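Local atomic coordinates of serine protease inhibitor 1 (Coprinopsis cinerea, PDB entry 3VWC), a protein that probably inhibits serine endopeptidases and folds as a beta-trefoil. Residues A[133-137]-A[138-142]; A[19-22]-A[23-26]. All coordinates share one frame; numbering follows the deposited sequence.

How the interactions relate
Both contacts are local, each made by one continuous run of chain folding back on itself in a loop beside a strand, and both are only partly buried. They lie on opposite sides of the chain's centre, with their own centres about 26 Å apart, and do not touch. Interaction 1 is mainly a backbone affair: two main-chain hydrogen bonds wind residues 136-140 into a short 3-10 turn leading into strand 141-145, with Leu140 packed against Tyr135. Interaction 2, farther from the chain's centre, has no main-chain bond between its halves; a charged pair, Arg20 and Glu24, closes the first bend of the loop after strand 18-19, helped by a bridging water.

Interaction 1: residues A[133-137]-A[138-142]; sequences PRYPA and TELFT
Pro136 and Glu139 meet through both backbone and side chain where the chain turns toward strand 141-145. Glu139 N donates to Pro136 O over 3.0 Å, nearly straight at 163°, and one residue on Leu140 N donates to Ala137 O over 3.2 Å. Thr138 N also lies near Pro136 O, but the angle is too poor for a bond; the backbone of Thr138 is hydrogen-bonded to that of Val110.

The Glu139 side chain runs extended beyond CG and crosses the proline ring obliquely. Its two oxygens have different surroundings. Glu139 OE1 rests 3.3 Å from Pro136 CD and meets the Tyr135 ring at its edge, in the ring plane, 3.4 Å from Tyr135 CD1; ring and carboxylate planes are 57° apart. These are carbon contacts, whereas OE2 accepts a hydrogen bond from Ile126 N, which ties this buried acid to a neighbouring loop. A chi1 of 57° turns Thr138 OG1 back toward the proline ring, 3.4 Å from Pro136 CG.

Leu140 supplies the apolar part, its CD2 lying 3.7 Å from Tyr135 CB while CG packs near Pro136 O. Tyr135 N donates to His92 NE2, outside the turn. Two successive i+3 to i bonds make this a short 3-10 turn, here leading the chain into strand 141-145 of the beta-trefoil.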
# COMPACT_ATOMS: atom_id res chain seq x y z
N PRO A 133 17.15 -0.46 -11.15
CA PRO A 133 16.05 -1.32 -11.58
C PRO A 133 14.83 -0.53 -11.99
O PRO A 133 14.58 0.59 -11.47
CB PRO A 133 15.74 -2.17 -10.35
CG PRO A 133 16.98 -2.07 -9.50
CD PRO A 133 17.52 -0.68 -9.74
N ARG A 134 14.17 -0.99 -13.03
CA ARG A 134 12.92 -0.34 -13.40
C ARG A 134 11.74 -1.25 -13.07
O ARG A 134 11.67 -2.40 -13.48
CB ARG A 134 12.93 0.05 -14.87
CG ARG A 134 13.78 1.33 -15.06
CD ARG A 134 13.43 2.18 -16.28
NE ARG A 134 12.12 2.86 -16.23
CZ ARG A 134 11.91 4.08 -15.72
NH1 ARG A 134 12.90 4.75 -15.11
NH2 ARG A 134 10.68 4.62 -15.77
N TYR A 135 10.87 -0.75 -12.20
CA TYR A 135 9.76 -1.55 -11.72
C TYR A 135 8.57 -1.37 -12.65
O TYR A 135 8.31 -0.27 -13.16
CB TYR A 135 9.39 -1.04 -10.34
CG TYR A 135 10.43 -1.35 -9.30
CD1 TYR A 135 10.30 -2.50 -8.52
CD2 TYR A 135 11.56 -0.54 -9.11
CE1 TYR A 135 11.24 -2.79 -7.52
CE2 TYR A 135 12.51 -0.84 -8.15
CZ TYR A 135 12.38 -2.00 -7.41
OH TYR A 135 13.29 -2.31 -6.44
N PRO A 136 7.78 -2.42 -12.81
CA PRO A 136 6.48 -2.25 -13.46
C PRO A 136 5.54 -1.37 -12.63
O PRO A 136 5.64 -1.33 -11.38
CB PRO A 136 5.93 -3.69 -13.54
CG PRO A 136 6.57 -4.35 -12.32
CD PRO A 136 7.97 -3.77 -12.24
N ALA A 137 4.60 -0.69 -13.29
CA ALA A 137 3.71 0.21 -12.59
C ALA A 137 2.87 -0.47 -11.51
O ALA A 137 2.40 0.21 -10.55
CB ALA A 137 2.76 0.92 -13.60
N THR A 138 2.66 -1.78 -11.70
CA THR A 138 1.92 -2.61 -10.75
C THR A 138 2.53 -2.59 -9.34
O THR A 138 1.86 -2.92 -8.36
CB THR A 138 1.94 -4.04 -11.24
OG1 THR A 138 3.33 -4.39 -11.37
CG2 THR A 138 1.20 -4.15 -12.59
N GLU A 139 3.79 -2.16 -9.21
CA GLU A 139 4.50 -2.23 -7.93
C GLU A 139 4.89 -0.86 -7.42
O GLU A 139 5.54 -0.75 -6.40
CB GLU A 139 5.79 -3.08 -8.10
CG GLU A 139 5.44 -4.49 -8.63
CD GLU A 139 6.66 -5.35 -8.86
OE1 GLU A 139 7.75 -4.74 -9.05
OE2 GLU A 139 6.51 -6.58 -8.96
N LEU A 140 4.38 0.19 -8.09
CA LEU A 140 4.72 1.58 -7.75
C LEU A 140 3.51 2.37 -7.25
O LEU A 140 2.40 2.25 -7.80
CB LEU A 140 5.33 2.26 -9.00
CG LEU A 140 6.64 1.57 -9.47
CD1 LEU A 140 6.99 2.29 -10.77
CD2 LEU A 140 7.78 1.73 -8.44
N PHE A 141 3.73 3.14 -6.19
CA PHE A 141 2.68 3.94 -5.57
C PHE A 141 3.18 5.37 -5.40
O PHE A 141 4.29 5.58 -4.96
CB PHE A 141 2.38 3.30 -4.22
CG PHE A 141 1.84 1.93 -4.36
CD1 PHE A 141 2.71 0.86 -4.57
CD2 PHE A 141 0.49 1.72 -4.60
CE1 PHE A 141 2.23 -0.43 -4.85
CE2 PHE A 141 0.02 0.45 -4.83
CZ PHE A 141 0.87 -0.62 -5.02
N THR A 142 2.29 6.33 -5.61
CA THR A 142 2.60 7.73 -5.33
C THR A 142 2.08 8.12 -3.96
O THR A 142 0.87 7.94 -3.69
CB THR A 142 2.01 8.66 -6.39
OG1 THR A 142 2.48 8.26 -7.67
CG2 THR A 142 2.45 10.13 -6.18

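Interaction 2: residues A[19-22]-A[23-26]; sequences GRPL and AEDR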
# COMPACT_ATOMS: atom_id res chain seq x y z
N GLY A 19 -7.02 2.23 -0.68
CA GLY A 19 -7.47 2.36 0.70
C GLY A 19 -8.77 1.60 0.90
O GLY A 19 -8.94 0.50 0.36
N ARG A 20 -9.68 2.17 1.70
CA ARG A 20 -10.87 1.46 2.11
C ARG A 20 -12.08 2.25 1.64
O ARG A 20 -12.09 3.48 1.72
CB ARG A 20 -10.85 1.24 3.62
CG ARG A 20 -9.84 0.19 4.08
CD ARG A 20 -9.51 0.27 5.58
NE ARG A 20 -10.69 -0.11 6.39
CZ ARG A 20 -10.73 -0.02 7.72
NH1 ARG A 20 -9.71 0.44 8.42
NH2 ARG A 20 -11.85 -0.37 8.36
N PRO A 21 -13.12 1.53 1.19
CA PRO A 21 -14.32 2.21 0.65
C PRO A 21 -15.23 2.71 1.77
O PRO A 21 -14.98 2.42 2.94
CB PRO A 21 -15.03 1.07 -0.10
CG PRO A 21 -14.70 -0.14 0.66
CD PRO A 21 -13.22 0.07 1.07
N LEU A 22 -16.29 3.45 1.39
CA LEU A 22 -17.21 4.05 2.37
C LEU A 22 -18.02 2.97 3.10
O LEU A 22 -18.20 3.05 4.31
CB LEU A 22 -18.16 5.06 1.69
CG LEU A 22 -18.96 5.97 2.63
CD1 LEU A 22 -18.06 7.00 3.32
CD2 LEU A 22 -20.13 6.67 1.90
N ALA A 23 -18.41 1.91 2.40
CA ALA A 23 -19.21 0.85 3.03
C ALA A 23 -18.36 -0.34 3.44
O ALA A 23 -17.82 -1.02 2.58
CB ALA A 23 -20.32 0.38 2.10
N GLU A 24 -18.31 -0.61 4.74
CA GLU A 24 -17.80 -1.89 5.20
C GLU A 24 -18.75 -2.39 6.28
O GLU A 24 -19.41 -1.60 6.95
CB GLU A 24 -16.38 -1.73 5.77
CG GLU A 24 -15.31 -1.36 4.72
CD GLU A 24 -13.97 -0.99 5.37
OE1 GLU A 24 -13.99 -0.44 6.48
OE2 GLU A 24 -12.91 -1.36 4.83
N ASP A 25 -18.80 -3.69 6.48
CA ASP A 25 -19.64 -4.15 7.57
C ASP A 25 -18.99 -3.95 8.94
O ASP A 25 -17.81 -3.56 9.05
CB ASP A 25 -20.16 -5.56 7.32
CG ASP A 25 -19.10 -6.61 7.47
OD1 ASP A 25 -18.29 -6.48 8.42
OD2 ASP A 25 -19.18 -7.64 6.76
N ARG A 26 -19.77 -4.13 9.99
CA ARG A 26 -19.38 -3.77 11.35
C ARG A 26 -18.48 -4.79 12.10
O ARG A 26 -18.10 -4.57 13.26
CB ARG A 26 -20.63 -3.49 12.18
CG ARG A 26 -21.48 -2.32 11.70
CD ARG A 26 -21.91 -1.47 12.90
NE ARG A 26 -20.80 -0.69 13.43
CZ ARG A 26 -20.66 0.63 13.26
NH1 ARG A 26 -21.58 1.33 12.61
NH2 ARG A 26 -19.58 1.25 13.74
O HOH W 1 -14.57 2.28 6.26
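Arg20 and Glu24 face each other across the bend of the loop, their side chains crossing at about a right angle. Arg20 presents NE and NH2 along one edge, each bonded to its own carboxylate oxygen. Arg20 NE donates to Glu24 OE2 over 3.0 Å, nearly straight at 170° and in the guanidinium plane. Arg20 NH2 reaches Glu24 OE1 over 2.8 Å, more bent at 151°, with the oxygen tilted slightly from that plane. Both oxygens use their syn lone pairs, and the two flat groups are turned 32° apart, so the fork is paired edge to edge with a twist.

A bend at chi3 in the arginine swings its NE edge toward the acid, whose own chain stays extended beyond CG. Glu24 OE2 also lies close to the aliphatic part of Arg20, 3.5 Å from CB. Pairing at two points should restrain rotation of the carboxylate and probably favours its ionised form.

The third guanidinium nitrogen, NH1, donates to Cys59 O, which anchors the arginine to the end of strand 54-59. On the Glu24 side, one water donates to Glu24 OE1 over 2.8 Å and more weakly to Pro21 O, linking the acid to the backbone of the bend. Pro21 O also accepts from Lys60 NZ. The Pro21 ring adds a looser contact, its CD standing 4.0 Å from Glu24 OE2, and its side chain packs on Arg34.

A bidentate i to i+4 salt bridge thus closes the first bend, residues 20-24, of the irregular loop that connects strands 18-19 and 31-35 of the beta-trefoil.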